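Local structure of Glyoxalase/bleomycin resistance protein/dioxygenase (Alicyclobacillus acidocaldarius subsp. acidocaldarius, 3RRI) at residues A[93-98]-A[111-116]; A[13-18]-A[119-124]; A[25-30]-A[115-120]. The protein belongs to the glyoxalase/bleomycin resistance/dioxygenase (VOC) superfamily and is probably a metal-dependent enzyme, perhaps a dioxygenase, whose substrate is not established. All coordinates share one frame; numbering follows the deposited sequence.

Interaction 1. Residues A[93-98]-A[111-116]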
loop_
_atom_site.group_PDB
_atom_site.type_symbol
_atom_site.label_atom_id
_atom_site.label_comp_id
_atom_site.label_asym_id
_atom_site.label_seq_id
_atom_site.Cartn_x
_atom_site.Cartn_y
_atom_site.Cartn_z
ATOM N N ILE A 93 14.942 -20.982 23.237
ATOM C CA ILE A 93 13.503 -21.012 23.523
ATOM C C ILE A 93 13.018 -22.440 23.388
ATOM O O ILE A 93 13.360 -23.109 22.416
ATOM C CB ILE A 93 12.668 -20.104 22.584
ATOM C CG1 ILE A 93 13.229 -18.689 22.594
ATOM C CG2 ILE A 93 11.176 -20.153 23.024
ATOM C CD1 ILE A 93 12.382 -17.652 21.797
ATOM N N PRO A 94 12.237 -22.934 24.363
ATOM C CA PRO A 94 11.917 -24.351 24.253
ATOM C C PRO A 94 11.045 -24.655 23.058
ATOM O O PRO A 94 10.058 -23.959 22.841
ATOM C CB PRO A 94 11.149 -24.663 25.555
ATOM C CG PRO A 94 11.476 -23.587 26.461
ATOM C CD PRO A 94 11.900 -22.382 25.685
ATOM N N PHE A 95 11.394 -25.698 22.319
ATOM C CA PHE A 95 10.544 -26.276 21.289
ATOM C C PHE A 95 9.677 -27.414 21.845
ATOM O O PHE A 95 10.150 -28.265 22.615
ATOM C CB PHE A 95 11.388 -26.833 20.143
ATOM C CG PHE A 95 11.967 -25.778 19.250
ATOM C CD1 PHE A 95 12.989 -24.961 19.694
ATOM C CD2 PHE A 95 11.496 -25.585 17.959
ATOM C CE1 PHE A 95 13.538 -23.965 18.850
ATOM C CE2 PHE A 95 12.030 -24.599 17.142
ATOM C CZ PHE A 95 13.039 -23.775 17.603
ATOM N N TYR A 96 8.400 -27.417 21.480
ATOM C CA TYR A 96 7.528 -28.560 21.632
ATOM C C TYR A 96 7.735 -29.540 20.487
ATOM O O TYR A 96 7.703 -30.770 20.678
ATOM C CB TYR A 96 6.055 -28.100 21.692
ATOM C CG TYR A 96 5.095 -29.233 21.860
ATOM C CD1 TYR A 96 4.969 -29.879 23.093
ATOM C CD2 TYR A 96 4.326 -29.688 20.791
ATOM C CE1 TYR A 96 4.090 -30.947 23.246
ATOM C CE2 TYR A 96 3.449 -30.745 20.934
ATOM C CZ TYR A 96 3.341 -31.369 22.161
ATOM O OH TYR A 96 2.463 -32.420 22.295
ATOM N N HIS A 97 7.892 -28.999 19.288
ATOM C CA HIS A 97 8.166 -29.794 18.088
ATOM C C HIS A 97 9.157 -29.050 17.207
ATOM O O HIS A 97 8.939 -27.901 16.844
ATOM C CB HIS A 97 6.867 -30.102 17.329
ATOM C CG HIS A 97 6.945 -31.318 16.456
ATOM N ND1 HIS A 97 7.760 -31.381 15.342
ATOM C CD2 HIS A 97 6.318 -32.516 16.532
ATOM C CE1 HIS A 97 7.626 -32.567 14.767
ATOM N NE2 HIS A 97 6.766 -33.277 15.475
ATOM N N ASP A 98 10.282 -29.692 16.861
ATOM C CA ASP A 98 11.280 -29.033 16.051
ATOM C C ASP A 98 10.799 -28.945 14.593
ATOM O O ASP A 98 9.748 -29.481 14.235
ATOM C CB ASP A 98 12.642 -29.796 16.138
ATOM C CG ASP A 98 13.865 -28.873 15.969
ATOM O OD1 ASP A 98 13.787 -27.817 15.284
ATOM O OD2 ASP A 98 14.946 -29.196 16.533
ATOM N N GLU A 111 6.146 -25.939 6.057
ATOM C CA GLU A 111 7.120 -26.114 7.126
ATOM C C GLU A 111 6.511 -25.590 8.393
ATOM O O GLU A 111 5.777 -24.592 8.359
ATOM C CB GLU A 111 8.422 -25.379 6.830
ATOM C CG GLU A 111 9.166 -25.824 5.558
ATOM C CD GLU A 111 10.697 -25.678 5.617
ATOM O OE1 GLU A 111 11.342 -25.926 4.583
ATOM O OE2 GLU A 111 11.271 -25.339 6.663
ATOM N N THR A 112 6.841 -26.214 9.525
ATOM C CA THR A 112 6.239 -25.865 10.799
ATOM C C THR A 112 7.251 -26.099 11.928
ATOM O O THR A 112 8.085 -27.015 11.835
ATOM C CB THR A 112 5.011 -26.755 11.044
ATOM O OG1 THR A 112 4.423 -26.457 12.300
ATOM C CG2 THR A 112 5.438 -28.203 11.077
ATOM N N PHE A 113 7.224 -25.275 12.965
ATOM C CA PHE A 113 7.828 -25.630 14.249
ATOM C C PHE A 113 6.931 -25.106 15.361
ATOM O O PHE A 113 6.167 -24.164 15.129
ATOM C CB PHE A 113 9.270 -25.133 14.409
ATOM C CG PHE A 113 9.439 -23.641 14.300
ATOM C CD1 PHE A 113 9.459 -22.833 15.429
ATOM C CD2 PHE A 113 9.639 -23.035 13.067
ATOM C CE1 PHE A 113 9.691 -21.483 15.323
ATOM C CE2 PHE A 113 9.824 -21.666 12.974
ATOM C CZ PHE A 113 9.849 -20.908 14.105
ATOM N N PHE A 114 6.954 -25.772 16.505
ATOM C CA PHE A 114 6.169 -25.365 17.667
ATOM C C PHE A 114 7.087 -24.980 18.812
ATOM O O PHE A 114 7.973 -25.766 19.193
ATOM C CB PHE A 114 5.317 -26.509 18.178
ATOM C CG PHE A 114 4.107 -26.834 17.356
ATOM C CD1 PHE A 114 2.840 -26.545 17.853
ATOM C CD2 PHE A 114 4.203 -27.471 16.147
ATOM C CE1 PHE A 114 1.694 -26.879 17.134
ATOM C CE2 PHE A 114 3.059 -27.778 15.405
ATOM C CZ PHE A 114 1.798 -27.488 15.914
ATOM N N LEU A 115 6.870 -23.809 19.385
ATOM C CA LEU A 115 7.475 -23.387 20.639
ATOM C C LEU A 115 6.466 -23.620 21.765
ATOM O O LEU A 115 5.284 -23.877 21.500
ATOM C CB LEU A 115 7.867 -21.915 20.599
ATOM C CG LEU A 115 8.716 -21.461 19.425
ATOM C CD1 LEU A 115 9.035 -20.027 19.528
ATOM C CD2 LEU A 115 10.027 -22.322 19.355
ATOM N N ILE A 116 6.939 -23.586 23.009
ATOM C CA ILE A 116 6.055 -23.798 24.168
ATOM C C ILE A 116 6.394 -22.789 25.222
ATOM O O ILE A 116 7.556 -22.595 25.584
ATOM C CB ILE A 116 6.109 -25.282 24.671
ATOM C CG1 ILE A 116 5.117 -25.537 25.819
ATOM C CG2 ILE A 116 7.564 -25.695 25.037
ATOM C CD1 ILE A 116 4.958 -27.003 26.215
HETATM O O HOH W 1 6.824 -29.008 13.788
#

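Interaction 2. Residues A[13-18]-A[119-124]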
loop_
_atom_site.group_PDB
_atom_site.type_symbol
_atom_site.label_atom_id
_atom_site.label_comp_id
_atom_site.label_asym_id
_atom_site.label_seq_id
_atom_site.Cartn_x
_atom_site.Cartn_y
_atom_site.Cartn_z
ATOM N N LEU A 13 -5.644 -12.313 20.716
ATOM C CA LEU A 13 -5.794 -13.563 21.415
ATOM C C LEU A 13 -5.509 -13.389 22.901
ATOM O O LEU A 13 -4.573 -12.705 23.270
ATOM C CB LEU A 13 -4.786 -14.598 20.852
ATOM C CG LEU A 13 -4.924 -15.968 21.453
ATOM C CD1 LEU A 13 -6.233 -16.682 21.147
ATOM C CD2 LEU A 13 -3.697 -16.843 20.970
ATOM N N ALA A 14 -6.316 -14.062 23.738
ATOM C CA ALA A 14 -6.050 -14.151 25.147
ATOM C C ALA A 14 -5.659 -15.608 25.499
ATOM O O ALA A 14 -6.300 -16.549 25.063
ATOM C CB ALA A 14 -7.351 -13.704 25.931
ATOM N N ILE A 15 -4.636 -15.729 26.331
ATOM C CA ILE A 15 -4.152 -17.016 26.789
ATOM C C ILE A 15 -3.821 -16.869 28.281
ATOM O O ILE A 15 -3.525 -15.757 28.766
ATOM C CB ILE A 15 -2.867 -17.453 26.036
ATOM C CG1 ILE A 15 -1.753 -16.387 26.155
ATOM C CG2 ILE A 15 -3.200 -17.850 24.585
ATOM C CD1 ILE A 15 -0.382 -16.920 25.568
ATOM N N PRO A 16 -3.806 -18.003 29.005
ATOM C CA PRO A 16 -3.388 -17.955 30.385
ATOM C C PRO A 16 -1.861 -17.859 30.587
ATOM O O PRO A 16 -1.085 -18.443 29.809
ATOM C CB PRO A 16 -3.901 -19.280 30.939
ATOM C CG PRO A 16 -3.942 -20.173 29.807
ATOM C CD PRO A 16 -4.187 -19.345 28.575
ATOM N N ALA A 17 -1.455 -17.129 31.616
ATOM C CA ALA A 17 -0.073 -17.073 32.090
ATOM C C ALA A 17 -0.101 -17.343 33.572
ATOM O O ALA A 17 -0.788 -16.651 34.305
ATOM C CB ALA A 17 0.539 -15.716 31.836
ATOM N N ARG A 18 0.660 -18.319 34.035
ATOM C CA ARG A 18 0.725 -18.603 35.475
ATOM C C ARG A 18 1.459 -17.516 36.269
ATOM O O ARG A 18 1.275 -17.387 37.486
ATOM C CB ARG A 18 1.369 -19.966 35.690
ATOM C CG ARG A 18 2.816 -20.013 35.358
ATOM C CD ARG A 18 3.275 -21.443 35.293
ATOM N NE ARG A 18 4.726 -21.474 35.146
ATOM C CZ ARG A 18 5.437 -22.594 35.070
ATOM N NH1 ARG A 18 4.829 -23.770 35.126
ATOM N NH2 ARG A 18 6.767 -22.525 34.960
ATOM N N SER A 119 3.595 -21.581 30.505
ATOM C CA SER A 119 2.330 -22.090 30.949
ATOM C C SER A 119 1.746 -23.102 29.964
ATOM O O SER A 119 0.549 -23.365 29.959
ATOM C CB SER A 119 1.373 -20.919 31.190
ATOM O OG SER A 119 1.936 -19.980 32.045
ATOM N N ASN A 120 2.626 -23.695 29.136
ATOM C CA ASN A 120 2.284 -24.775 28.207
ATOM C C ASN A 120 1.344 -24.396 27.069
ATOM O O ASN A 120 0.762 -25.253 26.444
ATOM C CB ASN A 120 1.746 -26.021 28.937
ATOM C CG ASN A 120 2.795 -26.681 29.816
ATOM O OD1 ASN A 120 4.013 -26.575 29.565
ATOM N ND2 ASN A 120 2.326 -27.368 30.859
ATOM N N ASN A 121 1.247 -23.097 26.779
ATOM C CA ASN A 121 0.645 -22.666 25.523
ATOM C C ASN A 121 1.546 -22.998 24.349
ATOM O O ASN A 121 2.775 -22.780 24.430
ATOM C CB ASN A 121 0.388 -21.162 25.531
ATOM C CG ASN A 121 -0.663 -20.779 26.547
ATOM O OD1 ASN A 121 -1.823 -21.137 26.395
ATOM N ND2 ASN A 121 -0.243 -20.105 27.585
ATOM N N LEU A 122 0.954 -23.524 23.289
ATOM C CA LEU A 122 1.703 -23.944 22.100
ATOM C C LEU A 122 1.635 -22.869 20.998
ATOM O O LEU A 122 0.534 -22.476 20.576
ATOM C CB LEU A 122 1.195 -25.266 21.567
ATOM C CG LEU A 122 1.400 -26.523 22.443
ATOM C CD1 LEU A 122 0.793 -27.723 21.751
ATOM C CD2 LEU A 122 2.891 -26.784 22.814
ATOM N N LEU A 123 2.811 -22.418 20.553
ATOM C CA LEU A 123 2.979 -21.469 19.472
ATOM C C LEU A 123 3.410 -22.245 18.254
ATOM O O LEU A 123 4.449 -22.916 18.302
ATOM C CB LEU A 123 4.048 -20.457 19.804
ATOM C CG LEU A 123 3.733 -19.415 20.891
ATOM C CD1 LEU A 123 3.673 -20.077 22.231
ATOM C CD2 LEU A 123 4.754 -18.286 20.852
ATOM N N GLU A 124 2.659 -22.143 17.169
ATOM C CA GLU A 124 3.066 -22.761 15.912
ATOM C C GLU A 124 3.353 -21.702 14.863
ATOM O O GLU A 124 2.560 -20.774 14.665
ATOM C CB GLU A 124 2.018 -23.715 15.372
ATOM C CG GLU A 124 2.502 -24.422 14.097
ATOM C CD GLU A 124 1.446 -25.221 13.348
ATOM O OE1 GLU A 124 0.228 -24.952 13.516
ATOM O OE2 GLU A 124 1.851 -26.137 12.571
#

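Interaction 3. Residues A[25-30]-A[115-120]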
loop_
_atom_site.group_PDB
_atom_site.type_symbol
_atom_site.label_atom_id
_atom_site.label_comp_id
_atom_site.label_asym_id
_atom_site.label_seq_id
_atom_site.Cartn_x
_atom_site.Cartn_y
_atom_site.Cartn_z
ATOM N N ASP A 25 9.347 -12.480 30.283
ATOM C CA ASP A 25 10.673 -13.053 29.979
ATOM C C ASP A 25 10.606 -13.878 28.692
ATOM O O ASP A 25 11.497 -13.801 27.839
ATOM C CB ASP A 25 11.157 -13.945 31.138
ATOM C CG ASP A 25 11.435 -13.164 32.442
ATOM O OD1 ASP A 25 11.493 -11.906 32.443
ATOM O OD2 ASP A 25 11.606 -13.844 33.490
ATOM N N PHE A 26 9.526 -14.638 28.524
ATOM C CA PHE A 26 9.370 -15.493 27.373
ATOM C C PHE A 26 9.068 -14.660 26.122
ATOM O O PHE A 26 9.755 -14.752 25.100
ATOM C CB PHE A 26 8.272 -16.519 27.598
ATOM C CG PHE A 26 8.087 -17.455 26.454
ATOM C CD1 PHE A 26 8.865 -18.622 26.369
ATOM C CD2 PHE A 26 7.168 -17.185 25.423
ATOM C CE1 PHE A 26 8.717 -19.466 25.302
ATOM C CE2 PHE A 26 7.008 -18.028 24.369
ATOM C CZ PHE A 26 7.805 -19.181 24.290
ATOM N N TYR A 27 7.992 -13.877 26.170
ATOM C CA TYR A 27 7.497 -13.235 24.970
ATOM C C TYR A 27 8.310 -12.022 24.527
ATOM O O TYR A 27 8.441 -11.788 23.353
ATOM C CB TYR A 27 6.019 -12.812 25.136
ATOM C CG TYR A 27 5.113 -14.009 25.034
ATOM C CD1 TYR A 27 4.835 -14.578 23.803
ATOM C CD2 TYR A 27 4.568 -14.631 26.180
ATOM C CE1 TYR A 27 4.059 -15.710 23.686
ATOM C CE2 TYR A 27 3.798 -15.797 26.073
ATOM C CZ TYR A 27 3.530 -16.336 24.821
ATOM O OH TYR A 27 2.763 -17.453 24.687
ATOM N N VAL A 28 8.783 -11.232 25.474
ATOM C CA VAL A 28 9.507 -10.012 25.169
ATOM C C VAL A 28 11.002 -10.332 25.110
ATOM O O VAL A 28 11.607 -10.260 24.044
ATOM C CB VAL A 28 9.225 -8.902 26.182
ATOM C CG1 VAL A 28 10.045 -7.683 25.886
ATOM C CG2 VAL A 28 7.703 -8.543 26.212
ATOM N N THR A 29 11.588 -10.723 26.226
ATOM C CA THR A 29 13.038 -10.858 26.263
ATOM C C THR A 29 13.541 -11.915 25.288
ATOM O O THR A 29 14.490 -11.648 24.539
ATOM C CB THR A 29 13.553 -11.201 27.664
ATOM O OG1 THR A 29 13.089 -10.217 28.604
ATOM C CG2 THR A 29 15.104 -11.200 27.694
ATOM N N LYS A 30 12.941 -13.096 25.284
ATOM C CA LYS A 30 13.434 -14.142 24.379
ATOM C C LYS A 30 12.795 -14.073 23.010
ATOM O O LYS A 30 13.500 -14.031 22.010
ATOM C CB LYS A 30 13.246 -15.533 24.962
ATOM C CG LYS A 30 14.104 -15.812 26.195
ATOM C CD LYS A 30 13.403 -16.686 27.195
ATOM C CE LYS A 30 12.914 -17.977 26.595
ATOM N NZ LYS A 30 12.520 -18.939 27.682
ATOM N N LEU A 115 6.870 -23.809 19.385
ATOM C CA LEU A 115 7.475 -23.387 20.639
ATOM C C LEU A 115 6.466 -23.620 21.765
ATOM O O LEU A 115 5.284 -23.877 21.500
ATOM C CB LEU A 115 7.867 -21.915 20.599
ATOM C CG LEU A 115 8.716 -21.461 19.425
ATOM C CD1 LEU A 115 9.035 -20.027 19.528
ATOM C CD2 LEU A 115 10.027 -22.322 19.355
ATOM N N ILE A 116 6.939 -23.586 23.009
ATOM C CA ILE A 116 6.055 -23.798 24.168
ATOM C C ILE A 116 6.394 -22.789 25.222
ATOM O O ILE A 116 7.556 -22.595 25.584
ATOM C CB ILE A 116 6.109 -25.282 24.671
ATOM C CG1 ILE A 116 5.117 -25.537 25.819
ATOM C CG2 ILE A 116 7.564 -25.695 25.037
ATOM C CD1 ILE A 116 4.958 -27.003 26.215
ATOM N N ASP A 117 5.377 -22.036 25.657
ATOM C CA ASP A 117 5.571 -21.016 26.667
ATOM C C ASP A 117 5.543 -21.627 28.100
ATOM O O ASP A 117 5.276 -22.822 28.258
ATOM C CB ASP A 117 4.644 -19.787 26.435
ATOM C CG ASP A 117 3.278 -19.878 27.075
ATOM O OD1 ASP A 117 2.985 -20.852 27.769
ATOM O OD2 ASP A 117 2.487 -18.882 26.884
ATOM N N PRO A 118 5.876 -20.822 29.118
ATOM C CA PRO A 118 6.037 -21.419 30.460
ATOM C C PRO A 118 4.744 -21.967 31.070
ATOM O O PRO A 118 4.798 -22.717 32.043
ATOM C CB PRO A 118 6.612 -20.270 31.289
ATOM C CG PRO A 118 7.238 -19.361 30.298
ATOM C CD PRO A 118 6.380 -19.446 29.082
ATOM N N SER A 119 3.595 -21.581 30.505
ATOM C CA SER A 119 2.330 -22.090 30.949
ATOM C C SER A 119 1.746 -23.102 29.964
ATOM O O SER A 119 0.549 -23.365 29.959
ATOM C CB SER A 119 1.373 -20.919 31.190
ATOM O OG SER A 119 1.936 -19.980 32.045
ATOM N N ASN A 120 2.626 -23.695 29.136
ATOM C CA ASN A 120 2.284 -24.775 28.207
ATOM C C ASN A 120 1.344 -24.396 27.069
ATOM O O ASN A 120 0.762 -25.253 26.444
ATOM C CB ASN A 120 1.746 -26.021 28.937
ATOM C CG ASN A 120 2.795 -26.681 29.816
ATOM O OD1 ASN A 120 4.013 -26.575 29.565
ATOM N ND2 ASN A 120 2.326 -27.368 30.859
#

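Interaction 1. Residues A[93-98]-A[111-116]
F95 to H97 pair antiparallel with F114 and L115 in a bulged strand pairing, where the short strand 95-98 runs beside strand 110-116 in the sheet that also holds strand 122-128. F114 O takes two backbone N-H groups from one face of its carbonyl plane: Y96 N at 2.9 Å, well above that plane and with a bent N-H angle of 135°, and H97 N, longer but nearly straight. F114 N returns a bond to H97 O at 2.9 Å, while I116 N donates to P94 O on the other side of the bulge. F95 swings back over its neighbour: with CG anti to its own carbonyl carbon (chi1 -75°), the ring lies above L115, whose CD2 sits 3.6 Å from the ring centroid of F95, almost on the normal, as a CH-pi contact. F113 meets the same ring obliquely, F95 CE2 to F113 CD1 at 3.6 Å, the two planes inclined at 43°. K89 of helix 78-90 adds a cation-pi contact to F95. Within the bulged segment, H97 ND1 donates almost linearly to D98 O, 3.0 Å away and in the imidazole plane, which fixes the turn of that ring. A water donates to D98 O and, weakly, to T112 O, bridging D98 and T112. Two residues, Y96 and H97, set against the single F114 make this a classic beta bulge.

Interaction 2. Residues A[13-18]-A[119-124]
S119 and N121, in the loop ahead of strand 122-128, each use a polar side chain to hold the backbone at the end of strand 10-17. S119 OG accepts R18 N at 2.9 Å with a nearly straight N-H angle of 170°. Two residues on, N121 ND2 donates to P16 O, also at 2.9 Å; the acceptor lies close to the plane of the amide and the donor in the carbonyl plane, although the N-H angle is bent to 139°. The other end of this amide, N121 OD1, is taken by R69 of the second subunit, which is consistent with a single orientation of the amide. I15 and P16 wall it in with carbon: I15 CD1 lies 3.8 Å from N121 ND2, and P16 CD 3.7 Å from N121 OD1. R18 has CG between its backbone N and carbonyl carbon (chi1 69°), which brings R18 CG to 3.4 Å from S119 OG before the extended chain carries the guanidinium to a salt bridge with E22 and a cation-pi contact with W60. The end of strand 10-17 and the loop are thus joined by directional bonds from side chain to backbone, and the buried N121 amide, bound to P16 O and to R69 of the second subunit, ties this junction to the subunit interface.

Interaction 3. Residues A[25-30]-A[115-120]
F26 and Y27, consecutive on helix 20-30, meet D117 with their rings set in two different ways. The F26 ring lies across D117: D117 CB stands over one face, 3.8 Å from the ring centroid and offset toward the rim, in a CH-pi contact, and ring and carboxylate planes are 85° apart. Having CG anti to the backbone N (chi1 -179°) sends this ring from the helix onto the turn, where P118 CD packs obliquely at 3.7 Å from F26 CG and I116 O lies 3.3 Å from F26 CE1. Y27 instead approaches with its hydroxyl end. Y27 OH donates to D117 OD2 at 2.6 Å, meeting the anti side of the carboxylate 22° out of its plane, while the carboxylate stands nearly perpendicular to the ring and OD2 lies at the ring edge. The two aromatic side chains also touch each other, F26 CD2 lying 3.5 Å above the centre of the Y27 ring. The other oxygen, D117 OD1, accepts S119 N at 2.9 Å from above the carboxylate plane, and N121 N also donates to it. The carboxylate is therefore gripped from helix and loop together, and this buried charge would probably be eased by its three donors. Between D117 and N120 the chain makes a type I beta turn, closed by N120 N to D117 O, and the D117 OD1 bond to S119 N adds an Asx turn.

How the interactions relate
Strand 110-116, the turn after it and strand 122-128 form one continuous hairpin that serves all three interactions. Interactions 1 and 3 share L115 and I116, and their centres lie about 12 Å apart; I93 CG2 packs 3.4 Å from F26 CE1, bringing helix 20-30 against the residues leading into strand 95-98. Interactions 2 and 3 are closer, about 8 Å between centres, and share S119 and N120; the turn thus faces both strand 10-17 and helix 20-30, which follow each other in the chain. I15 CD1 lies 3.3 Å from Y27 OH. The centres of interactions 1 and 2 lie about 13 Å apart and are joined through the sheet, where T112 OG1 and E124 OE2, 2.6 Å apart, form a probable hydrogen bond.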